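PDB 5VM1: xylulokinase from Brucella ovis, which probably catalyses the ATP-dependent phosphorylation of D-xylulose to D-xylulose 5-phosphate and belongs to the FGGY kinase family. Local coordinates for residues Thr201-Glu205 with Gly206-Gln210; Gly239-Gly242 with Asp243-Ser247; Gly299-Leu302 with Ser303-Ser306; His363-Asp366 with Arg367-Thr371; His481-Tyr484 with Pro485-Ala489. All coordinates share one frame; numbering follows the deposited sequence.

Interaction 1 (Thr201-Glu205 with Gly206-Gln210); sequences TGLGE and GQMPQ
Leu203 and Gly204 meet Gln207 and Met208 round a short 3-10 turn in the loop between helix 195-200 and strand 210-212. Just ahead of it, Gly202 closes the preceding helix in a Schellman motif, with the positive phi of 93° typical of that ending. Two backbone bonds make the turn: Gln207 N donates to Gly204 O over 3.2 Å, and Met208 N to Glu205 O over 2.9 Å.

A side-chain bond runs the other way. The extended Gln207 chain reaches back so that its OE1 accepts Gly204 N at 2.9 Å, in the carbonyl plane, while its NE2 donates to Ile155 O; with both ends of the amide engaged, its rotation is fixed.

Leu203 packs against the same amide. It crosses the glutamine chain at about a right angle, with Leu203 CD2 lying 3.6 Å from Gln207 CD. The apolar contact of the turn is between Leu203 and Met208, which also cross at about a right angle. Trp185 and Val158 touch both of these side chains, joining the turn to its surroundings. Bent at chi2 and chi3, the Met208 chain brings its terminal CE to 3.8 Å from Leu203 CD1.

Interaction 2 (Gly239-Gly242 with Asp243-Ser247); sequences GGAG and DNAAS
Strand gives way to helix without a linker between Gly242 and Asp243, and the first helical turn closes when Ala246 N donates to Gly242 O over 2.6 Å at an N-H...O angle of 160°. Gly242 is the N-cap, and Ser247 N continues the helical pattern by donating to Asp243 O.

The side chains in the angle between strand and helix are small. Ala241 CB lies 3.9 Å from Ala245 CB and 4.0 Å from Ala246 CB, so one methyl from the strand rests against two from the helix. The helix begins close against the end of the strand, with only methyl groups meeting at this point.

Asp243 leads away from this packing. It is the predicted proton acceptor, and its side chain comes within about 3 Å of that of Met87, a predicted substrate-binding residue, and about 5 Å of that of Asp14, predicted to be important for activity (nearest atoms). That position is consistent with a role in the sugar site.

Strand 236-242 pairs here with strand 78-85 through Ala241 and Leu83; Ser178 of helix 177-180 touches Ala241 and Ala245, while helix 433-446 packs Leu440 on Ala241 and Ala433 on Ala246.

Interaction 3 (Gly299-Leu302 with Ser303-Ser306); sequences GVIL and SAAS
Ile301 turns its CG2 branch to the bend that follows, where it lies 3.5 Å from Ser303 O and 4.3 Å from Ala304 CB. That branch is the one anti to the backbone N; CG1 takes the position beside the N (chi1 -66°). The Ala304 methyl therefore meets the short arm of the isoleucine, and the same apolar side is covered by helix 367-390, with Ala381 and Ile382 on Ile301 and Val378 on Ala304.

The CB bonds of Leu302 and Ser303 point away overall, each from the other half of the bend. The Leu302 side chain touches Arg346, and that of Ser303 touches Ser343. This is a strand-to-helix connection of the C-terminal FGGY domain: strand 295-301 ends at Ile301, and Ala304 is the N-cap of helix 305-315. No clear direct hydrogen bond links the two halves of the bend.

A water spans them instead. It donates to Leu302 O at 2.5 Å and is hydrogen-bonded to Ser306 OG, 3.1 Å away. The first torsion of Ser306, 73°, sets OG on the side facing this water; the same OG makes a weak hydrogen bond to Thr265 O. Ser266 OG also bonds Leu302 O, and Glu345 OE1 accepts Leu302 N.

Interaction 4 (His363-Asp366 with Arg367-Thr371); sequences HEAD and RSALT
With chi1 at 53°, CG of Asp366 stands between its own backbone N and carbonyl carbon, which brings OD1 round to Ala369 N, three residues on. The bond that results is 2.8 Å long, and the N-H meets OD1 nearly along its C-O axis. Asp366 is thus the N-cap of helix 367-390, its carboxylate capping the N-H of Ala369 in the first turn.

Its backbone serves the same turn. Asp366 O accepts Leu370 N over 3.2 Å and takes a second, weak bond from Ala369 N. Ala369 N is therefore shared, and the carboxylate is its straighter partner: the angle at the hydrogen is 145° to Asp366 OD1 but 120° to Asp366 O.

Apolar contact reinforces the cap. Ala365, the residue before it, places CB 3.8 Å from Leu370 CD1, the pairing of the hydrophobic staple, here in a small form; Ala369 CB lies alongside, 4.2 Å from Ala365 CB. Val336 touches both Ala365 and Leu370. On the flank, Arg367 turns to helix 319-326, where its NE forms a salt bridge with Glu325.

The carboxylate lies at the N-terminal end of a long helix, where its negative charge would probably be favoured by the helix dipole. Since Asp366 is exposed, this gain is likely to be tempered by solvent.

Interaction 5 (His481-Tyr484 with Pro485-Ala489); sequences HALY and PALHA
Tyr484 and His488, one helical turn apart, form the more closely packed side of this contact, although His488 is itself exposed. Both carry CG anti to the backbone N (chi1 171° and 177°), so the two side chains run side by side in the same direction. His488 CB sits over one face of the phenol ring, 4.1 Å from its centroid, in a CH-pi contact. The imidazole has slid on beyond that face: the planes are within 11° of parallel, but the rings barely overlap, and Tyr484 OH comes over the imidazole face near its rim, 3.6 Å from His488 ND1. The hydroxyl itself is hydrogen-bonded to Asp351 OD2, and Tyr349 stacks on the tyrosine ring.

All this lies near the end of the C-terminal helix 470-488, which is kinked at Pro485. Proline has no N-H to return to the preceding turn, and its CD occupies the place instead, 3.2 Å from His481 O. Regular bonding resumes beyond the kink: Leu487 N donates to Leu483 O over 3.0 Å, and His488 N to Tyr484 O over 2.8 Å.

The leucine side is looser. The side chains of Leu483 and Leu487 come no nearer than 4.4 Å, CD2 to CG, though both also reach strands 357-359 and 337-339, Leu483 touching Cys359 and Thr337, and Leu487 touching Ser357 and Leu339. Pro485 is exposed, yet its CD packs tightly on Tyr484 CB at 3.3 Å. Ala482 and Ala486 are exposed too, and their methyls pack on no side chain across the contact.

Interactions 2 and 3 are the buried contacts, each where a sheet strand leads into a helix; their centres are about 20 Å apart, one in each family domain. Interaction 2 relies on methyl packing and a direct backbone bond beside the predicted active site, whereas interaction 3 bridges its bend through water. Interactions 4 and 5 are surface contacts near helix ends: a charged cap begins one helix, and a proline kink with aromatic packing lies near the end of the other. The helix that starts in interaction 4 packs on interaction 3 further along its length. Interaction 1, partly buried, is a loop turn of the N-terminal domain held by backbone bonds and a side-chain amide.

Interaction 1 (Thr201-Glu205 with Gly206-Gln210)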
loop_
_atom_site.group_PDB
_atom_site.type_symbol
_atom_site.label_atom_id
_atom_site.label_comp_id
_atom_site.label_asym_id
_atom_site.label_seq_id
_atom_site.Cartn_x
_atom_site.Cartn_y
_atom_site.Cartn_z
ATOM N N THR A 201 -21.732 -0.124 -12.643
ATOM C CA THR A 201 -20.745 0.705 -13.306
ATOM C C THR A 201 -20.693 0.425 -14.796
ATOM O O THR A 201 -19.852 1.001 -15.495
ATOM C CB THR A 201 -19.368 0.498 -12.678
ATOM O OG1 THR A 201 -18.861 -0.795 -13.024
ATOM C CG2 THR A 201 -19.515 0.557 -11.151
ATOM N N GLY A 202 -21.559 -0.461 -15.285
ATOM C CA GLY A 202 -21.731 -0.686 -16.700
ATOM C C GLY A 202 -20.903 -1.797 -17.278
ATOM O O GLY A 202 -20.661 -1.795 -18.490
ATOM N N LEU A 203 -20.469 -2.752 -16.461
ATOM C CA LEU A 203 -19.607 -3.819 -16.927
ATOM C C LEU A 203 -20.166 -5.159 -16.468
ATOM O O LEU A 203 -21.077 -5.245 -15.638
ATOM C CB LEU A 203 -18.175 -3.650 -16.414
ATOM C CG LEU A 203 -17.384 -2.374 -16.679
ATOM C CD1 LEU A 203 -16.146 -2.397 -15.798
ATOM C CD2 LEU A 203 -17.024 -2.255 -18.135
ATOM N N GLY A 204 -19.590 -6.229 -17.015
ATOM C CA GLY A 204 -19.962 -7.572 -16.656
ATOM C C GLY A 204 -18.722 -8.298 -16.181
ATOM O O GLY A 204 -17.608 -7.791 -16.301
ATOM N N GLU A 205 -18.932 -9.491 -15.618
ATOM C CA GLU A 205 -17.812 -10.251 -15.067
ATOM C C GLU A 205 -16.853 -10.745 -16.144
ATOM O O GLU A 205 -15.659 -10.924 -15.871
ATOM C CB GLU A 205 -18.356 -11.407 -14.235
ATOM C CG GLU A 205 -17.325 -12.197 -13.483
ATOM C CD GLU A 205 -17.968 -12.997 -12.378
ATOM O OE1 GLU A 205 -17.253 -13.763 -11.691
ATOM O OE2 GLU A 205 -19.203 -12.862 -12.219
ATOM N N GLY A 206 -17.341 -10.934 -17.375
ATOM C CA GLY A 206 -16.500 -11.345 -18.481
ATOM C C GLY A 206 -15.476 -10.318 -18.903
ATOM O O GLY A 206 -14.593 -10.644 -19.701
ATOM N N GLN A 207 -15.620 -9.077 -18.444
ATOM C CA GLN A 207 -14.640 -8.026 -18.652
ATOM C C GLN A 207 -13.652 -7.941 -17.506
ATOM O O GLN A 207 -12.833 -7.022 -17.496
ATOM C CB GLN A 207 -15.321 -6.662 -18.820
ATOM C CG GLN A 207 -16.029 -6.432 -20.150
ATOM C CD GLN A 207 -17.022 -5.282 -20.054
ATOM O OE1 GLN A 207 -17.880 -5.259 -19.166
ATOM N NE2 GLN A 207 -16.896 -4.308 -20.954
ATOM N N MET A 208 -13.771 -8.817 -16.492
ATOM C CA MET A 208 -12.780 -8.884 -15.430
ATOM C C MET A 208 -11.859 -10.058 -15.683
ATOM O O MET A 208 -12.237 -11.019 -16.361
ATOM C CB MET A 208 -13.434 -9.030 -14.040
ATOM C CG MET A 208 -14.449 -7.967 -13.632
ATOM S SD MET A 208 -13.710 -6.381 -13.215
ATOM C CE MET A 208 -14.053 -5.388 -14.674
ATOM N N PRO A 209 -10.636 -10.020 -15.155
ATOM C CA PRO A 209 -9.782 -11.214 -15.187
ATOM C C PRO A 209 -10.298 -12.257 -14.209
ATOM O O PRO A 209 -11.096 -11.984 -13.313
ATOM C CB PRO A 209 -8.411 -10.685 -14.754
ATOM C CG PRO A 209 -8.756 -9.572 -13.810
ATOM C CD PRO A 209 -9.991 -8.916 -14.420
ATOM N N GLN A 210 -9.798 -13.474 -14.368
ATOM C CA GLN A 210 -10.122 -14.541 -13.435
ATOM C C GLN A 210 -9.327 -14.340 -12.151
ATOM O O GLN A 210 -8.236 -13.761 -12.164
ATOM C CB GLN A 210 -9.861 -15.920 -14.056
#

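Interaction 2 (Gly239-Gly242 with Asp243-Ser247)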
loop_
_atom_site.group_PDB
_atom_site.type_symbol
_atom_site.label_atom_id
_atom_site.label_comp_id
_atom_site.label_asym_id
_atom_site.label_seq_id
_atom_site.Cartn_x
_atom_site.Cartn_y
_atom_site.Cartn_z
ATOM N N GLY A 239 0.163 -15.503 -8.400
ATOM C CA GLY A 239 -0.918 -14.540 -8.405
ATOM C C GLY A 239 -0.431 -13.140 -8.097
ATOM O O GLY A 239 -0.864 -12.166 -8.720
ATOM N N GLY A 240 0.491 -13.024 -7.153
ATOM C CA GLY A 240 1.022 -11.737 -6.790
ATOM C C GLY A 240 0.153 -11.038 -5.759
ATOM O O GLY A 240 -0.668 -11.634 -5.076
ATOM N N ALA A 241 0.335 -9.735 -5.662
ATOM C CA ALA A 241 -0.454 -8.995 -4.698
ATOM C C ALA A 241 -0.395 -7.530 -5.080
ATOM O O ALA A 241 0.441 -7.120 -5.885
ATOM C CB ALA A 241 0.059 -9.237 -3.274
ATOM N N GLY A 242 -1.302 -6.739 -4.507
ATOM C CA GLY A 242 -1.088 -5.308 -4.513
ATOM C C GLY A 242 0.085 -4.953 -3.621
ATOM O O GLY A 242 0.491 -5.741 -2.758
ATOM N N ASP A 243 0.628 -3.740 -3.816
ATOM C CA ASP A 243 1.904 -3.405 -3.176
ATOM C C ASP A 243 1.804 -3.486 -1.655
ATOM O O ASP A 243 2.753 -3.921 -0.993
ATOM C CB ASP A 243 2.430 -2.030 -3.597
ATOM C CG ASP A 243 1.425 -0.920 -3.384
ATOM O OD1 ASP A 243 0.350 -1.199 -2.824
ATOM O OD2 ASP A 243 1.725 0.240 -3.759
ATOM N N ASN A 244 0.665 -3.101 -1.081
ATOM C CA ASN A 244 0.555 -3.178 0.372
ATOM C C ASN A 244 0.625 -4.623 0.848
ATOM O O ASN A 244 1.468 -4.965 1.681
ATOM C CB ASN A 244 -0.717 -2.492 0.835
ATOM C CG ASN A 244 -0.618 -0.990 0.739
ATOM O OD1 ASN A 244 -1.053 -0.386 -0.245
ATOM N ND2 ASN A 244 -0.077 -0.370 1.781
ATOM N N ALA A 245 -0.237 -5.487 0.302
ATOM C CA ALA A 245 -0.225 -6.902 0.644
ATOM C C ALA A 245 1.092 -7.557 0.224
ATOM O O ALA A 245 1.575 -8.479 0.890
ATOM C CB ALA A 245 -1.423 -7.591 -0.008
ATOM N N ALA A 246 1.679 -7.114 -0.894
ATOM C CA ALA A 246 2.991 -7.629 -1.278
ATOM C C ALA A 246 4.039 -7.262 -0.247
ATOM O O ALA A 246 4.819 -8.108 0.204
ATOM C CB ALA A 246 3.408 -7.056 -2.629
ATOM N N SER A 247 4.041 -5.995 0.156
ATOM C CA SER A 247 4.975 -5.500 1.158
ATOM C C SER A 247 4.852 -6.292 2.449
ATOM O O SER A 247 5.859 -6.700 3.038
ATOM C CB SER A 247 4.683 -4.020 1.389
ATOM O OG SER A 247 5.807 -3.340 1.844
#

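Interaction 3 (Gly299-Leu302 with Ser303-Ser306)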
loop_
_atom_site.group_PDB
_atom_site.type_symbol
_atom_site.label_atom_id
_atom_site.label_comp_id
_atom_site.label_asym_id
_atom_site.label_seq_id
_atom_site.Cartn_x
_atom_site.Cartn_y
_atom_site.Cartn_z
ATOM N N GLY A 299 -5.187 1.115 8.007
ATOM C CA GLY A 299 -5.464 2.467 8.450
ATOM C C GLY A 299 -4.542 3.411 7.706
ATOM O O GLY A 299 -3.341 3.159 7.594
ATOM N N VAL A 300 -5.122 4.473 7.153
ATOM C CA VAL A 300 -4.382 5.423 6.324
ATOM C C VAL A 300 -4.355 6.783 7.006
ATOM O O VAL A 300 -5.407 7.377 7.254
ATOM C CB VAL A 300 -4.968 5.562 4.916
ATOM C CG1 VAL A 300 -4.112 6.524 4.123
ATOM C CG2 VAL A 300 -5.020 4.236 4.262
ATOM N N ILE A 301 -3.151 7.292 7.253
ATOM C CA ILE A 301 -2.915 8.650 7.719
ATOM C C ILE A 301 -2.447 9.469 6.525
ATOM O O ILE A 301 -1.369 9.210 5.972
ATOM C CB ILE A 301 -1.856 8.669 8.830
ATOM C CG1 ILE A 301 -2.382 7.942 10.063
ATOM C CG2 ILE A 301 -1.379 10.109 9.132
ATOM C CD1 ILE A 301 -1.295 7.407 10.910
ATOM N N LEU A 302 -3.247 10.458 6.110
ATOM C CA LEU A 302 -2.951 11.111 4.839
ATOM C C LEU A 302 -1.643 11.907 4.870
ATOM O O LEU A 302 -1.020 12.095 3.816
ATOM C CB LEU A 302 -4.114 11.991 4.405
ATOM C CG LEU A 302 -5.323 11.182 3.940
ATOM C CD1 LEU A 302 -6.383 12.110 3.398
ATOM C CD2 LEU A 302 -4.935 10.066 2.944
ATOM N N SER A 303 -1.196 12.386 6.034
ATOM C CA SER A 303 0.064 13.120 6.082
ATOM C C SER A 303 0.853 12.657 7.287
ATOM O O SER A 303 0.521 12.992 8.426
ATOM C CB SER A 303 -0.163 14.626 6.117
ATOM O OG SER A 303 -0.788 15.063 4.924
ATOM N N ALA A 304 1.896 11.874 7.021
ATOM C CA ALA A 304 2.779 11.396 8.071
ATOM C C ALA A 304 4.144 12.017 7.827
ATOM O O ALA A 304 4.455 13.075 8.404
ATOM C CB ALA A 304 2.827 9.866 8.111
ATOM N N ALA A 305 5.005 11.413 7.002
ATOM C CA ALA A 305 6.291 12.028 6.703
ATOM C C ALA A 305 6.122 13.351 5.973
ATOM O O ALA A 305 6.930 14.268 6.150
ATOM C CB ALA A 305 7.142 11.063 5.872
ATOM N N SER A 306 5.058 13.489 5.189
ATOM C CA SER A 306 4.854 14.744 4.482
ATOM C C SER A 306 4.475 15.870 5.428
ATOM O O SER A 306 4.692 17.042 5.102
ATOM C CB SER A 306 3.782 14.569 3.412
ATOM O OG SER A 306 2.504 14.468 4.000
HETATM O O HOH W 1 0.309 13.383 2.132
#

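Interaction 4 (His363-Asp366 with Arg367-Thr371)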
loop_
_atom_site.group_PDB
_atom_site.type_symbol
_atom_site.label_atom_id
_atom_site.label_comp_id
_atom_site.label_asym_id
_atom_site.label_seq_id
_atom_site.Cartn_x
_atom_site.Cartn_y
_atom_site.Cartn_z
ATOM N N HIS A 363 5.537 31.689 23.906
ATOM C CA HIS A 363 6.738 32.372 23.438
ATOM C C HIS A 363 7.956 31.471 23.536
ATOM O O HIS A 363 8.838 31.540 22.676
ATOM C CB HIS A 363 6.983 33.673 24.207
ATOM C CG HIS A 363 6.050 34.778 23.820
ATOM N ND1 HIS A 363 6.097 35.393 22.588
ATOM C CD2 HIS A 363 5.064 35.397 24.511
ATOM C CE1 HIS A 363 5.157 36.317 22.523
ATOM N NE2 HIS A 363 4.515 36.338 23.678
ATOM N N GLU A 364 8.017 30.613 24.560
ATOM C CA GLU A 364 9.146 29.710 24.773
ATOM C C GLU A 364 9.222 28.551 23.782
ATOM O O GLU A 364 10.204 27.807 23.819
ATOM C CB GLU A 364 9.149 29.160 26.198
ATOM C CG GLU A 364 7.808 28.700 26.687
ATOM C CD GLU A 364 7.277 29.563 27.805
ATOM O OE1 GLU A 364 6.909 30.736 27.540
ATOM O OE2 GLU A 364 7.238 29.052 28.947
ATOM N N ALA A 365 8.208 28.307 22.961
ATOM C CA ALA A 365 8.309 27.203 22.015
ATOM C C ALA A 365 9.288 27.584 20.907
ATOM O O ALA A 365 9.061 28.547 20.169
ATOM C CB ALA A 365 6.945 26.852 21.435
ATOM N N ASP A 366 10.382 26.840 20.796
ATOM C CA ASP A 366 11.360 27.054 19.746
ATOM C C ASP A 366 11.078 26.105 18.579
ATOM O O ASP A 366 10.121 25.325 18.587
ATOM C CB ASP A 366 12.786 26.877 20.289
ATOM C CG ASP A 366 12.992 25.542 21.020
ATOM O OD1 ASP A 366 12.171 24.612 20.885
ATOM O OD2 ASP A 366 13.999 25.412 21.742
ATOM N N ARG A 367 11.933 26.168 17.560
ATOM C CA ARG A 367 11.762 25.298 16.400
ATOM C C ARG A 367 11.715 23.831 16.790
ATOM O O ARG A 367 10.920 23.072 16.233
ATOM C CB ARG A 367 12.871 25.521 15.386
ATOM C CG ARG A 367 12.671 24.676 14.170
ATOM C CD ARG A 367 13.658 25.023 13.104
ATOM N NE ARG A 367 15.037 24.748 13.485
ATOM C CZ ARG A 367 16.070 25.423 13.003
ATOM N NH1 ARG A 367 15.863 26.416 12.134
ATOM N NH2 ARG A 367 17.296 25.109 13.391
ATOM N N SER A 368 12.608 23.403 17.689
ATOM C CA SER A 368 12.649 22.009 18.119
ATOM C C SER A 368 11.367 21.597 18.838
ATOM O O SER A 368 10.919 20.449 18.722
ATOM C CB SER A 368 13.870 21.777 19.006
ATOM O OG SER A 368 13.708 20.627 19.815
ATOM N N ALA A 369 10.770 22.505 19.604
ATOM C CA ALA A 369 9.540 22.132 20.290
ATOM C C ALA A 369 8.423 21.872 19.294
ATOM O O ALA A 369 7.594 20.988 19.512
ATOM C CB ALA A 369 9.128 23.212 21.288
ATOM N N LEU A 370 8.405 22.601 18.178
ATOM C CA LEU A 370 7.349 22.381 17.197
ATOM C C LEU A 370 7.620 21.128 16.373
ATOM O O LEU A 370 6.689 20.367 16.092
ATOM C CB LEU A 370 7.192 23.608 16.297
ATOM C CG LEU A 370 6.121 24.577 16.768
ATOM C CD1 LEU A 370 6.451 25.107 18.121
ATOM C CD2 LEU A 370 6.021 25.702 15.783
ATOM N N THR A 371 8.887 20.881 16.009
ATOM C CA THR A 371 9.282 19.579 15.470
ATOM C C THR A 371 8.766 18.436 16.345
ATOM O O THR A 371 8.118 17.505 15.844
ATOM C CB THR A 371 10.806 19.502 15.341
ATOM O OG1 THR A 371 11.253 20.444 14.371
ATOM C CG2 THR A 371 11.279 18.090 14.946
#

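Interaction 5 (His481-Tyr484 with Pro485-Ala489)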
loop_
_atom_site.group_PDB
_atom_site.type_symbol
_atom_site.label_atom_id
_atom_site.label_comp_id
_atom_site.label_asym_id
_atom_site.label_seq_id
_atom_site.Cartn_x
_atom_site.Cartn_y
_atom_site.Cartn_z
ATOM N N HIS A 481 -6.914 14.501 20.842
ATOM C CA HIS A 481 -8.205 13.926 20.491
ATOM C C HIS A 481 -9.342 14.937 20.654
ATOM O O HIS A 481 -10.280 14.952 19.849
ATOM C CB HIS A 481 -8.442 12.678 21.334
ATOM C CG HIS A 481 -9.621 11.872 20.893
ATOM N ND1 HIS A 481 -10.604 11.451 21.760
ATOM C CD2 HIS A 481 -9.959 11.391 19.673
ATOM C CE1 HIS A 481 -11.505 10.756 21.092
ATOM N NE2 HIS A 481 -11.140 10.709 19.823
ATOM N N ALA A 482 -9.301 15.762 21.719
ATOM C CA ALA A 482 -10.333 16.776 21.965
ATOM C C ALA A 482 -10.290 17.919 20.956
ATOM O O ALA A 482 -11.298 18.604 20.769
ATOM C CB ALA A 482 -10.213 17.335 23.379
ATOM N N LEU A 483 -9.142 18.161 20.324
ATOM C CA LEU A 483 -9.052 19.228 19.340
ATOM C C LEU A 483 -9.893 18.939 18.104
ATOM O O LEU A 483 -10.387 19.884 17.473
ATOM C CB LEU A 483 -7.597 19.463 18.954
ATOM C CG LEU A 483 -7.049 20.641 19.757
ATOM C CD1 LEU A 483 -5.539 20.770 19.657
ATOM C CD2 LEU A 483 -7.730 21.913 19.302
ATOM N N TYR A 484 -10.037 17.662 17.703
ATOM C CA TYR A 484 -10.743 17.412 16.445
ATOM C C TYR A 484 -12.213 17.807 16.492
ATOM O O TYR A 484 -12.658 18.521 15.582
ATOM C CB TYR A 484 -10.599 15.959 15.994
ATOM C CG TYR A 484 -11.512 15.679 14.810
ATOM C CD1 TYR A 484 -11.190 16.139 13.543
ATOM C CD2 TYR A 484 -12.712 14.986 14.960
ATOM C CE1 TYR A 484 -12.024 15.906 12.453
ATOM C CE2 TYR A 484 -13.559 14.756 13.874
ATOM C CZ TYR A 484 -13.204 15.217 12.621
ATOM O OH TYR A 484 -14.021 15.009 11.532
ATOM N N PRO A 485 -13.031 17.339 17.441
ATOM C CA PRO A 485 -14.448 17.753 17.425
ATOM C C PRO A 485 -14.643 19.247 17.629
ATOM O O PRO A 485 -15.624 19.815 17.133
ATOM C CB PRO A 485 -15.078 16.925 18.554
ATOM C CG PRO A 485 -13.947 16.456 19.378
ATOM C CD PRO A 485 -12.772 16.329 18.484
ATOM N N ALA A 486 -13.740 19.901 18.363
ATOM C CA ALA A 486 -13.823 21.348 18.513
ATOM C C ALA A 486 -13.598 22.053 17.175
ATOM O O ALA A 486 -14.376 22.929 16.793
ATOM C CB ALA A 486 -12.830 21.828 19.577
ATOM N N LEU A 487 -12.572 21.650 16.421
ATOM C CA LEU A 487 -12.337 22.293 15.132
ATOM C C LEU A 487 -13.341 21.845 14.084
ATOM O O LEU A 487 -13.746 22.649 13.243
ATOM C CB LEU A 487 -10.917 22.004 14.637
ATOM C CG LEU A 487 -9.778 22.557 15.486
ATOM C CD1 LEU A 487 -8.444 22.229 14.850
ATOM C CD2 LEU A 487 -9.942 24.057 15.616
ATOM N N HIS A 488 -13.772 20.588 14.142
ATOM C CA HIS A 488 -14.737 20.079 13.175
ATOM C C HIS A 488 -16.058 20.837 13.258
ATOM O O HIS A 488 -16.738 21.013 12.244
ATOM C CB HIS A 488 -14.973 18.586 13.400
ATOM C CG HIS A 488 -16.008 18.008 12.492
ATOM N ND1 HIS A 488 -15.896 18.057 11.117
ATOM C CD2 HIS A 488 -17.187 17.400 12.753
ATOM C CE1 HIS A 488 -16.955 17.490 10.573
ATOM N NE2 HIS A 488 -17.757 17.088 11.543
ATOM N N ALA A 489 -16.427 21.306 14.451
ATOM C CA ALA A 489 -17.656 22.071 14.599
ATOM C C ALA A 489 -17.622 23.380 13.811
ATOM O O ALA A 489 -18.683 23.959 13.540
ATOM C CB ALA A 489 -17.908 22.359 16.085
#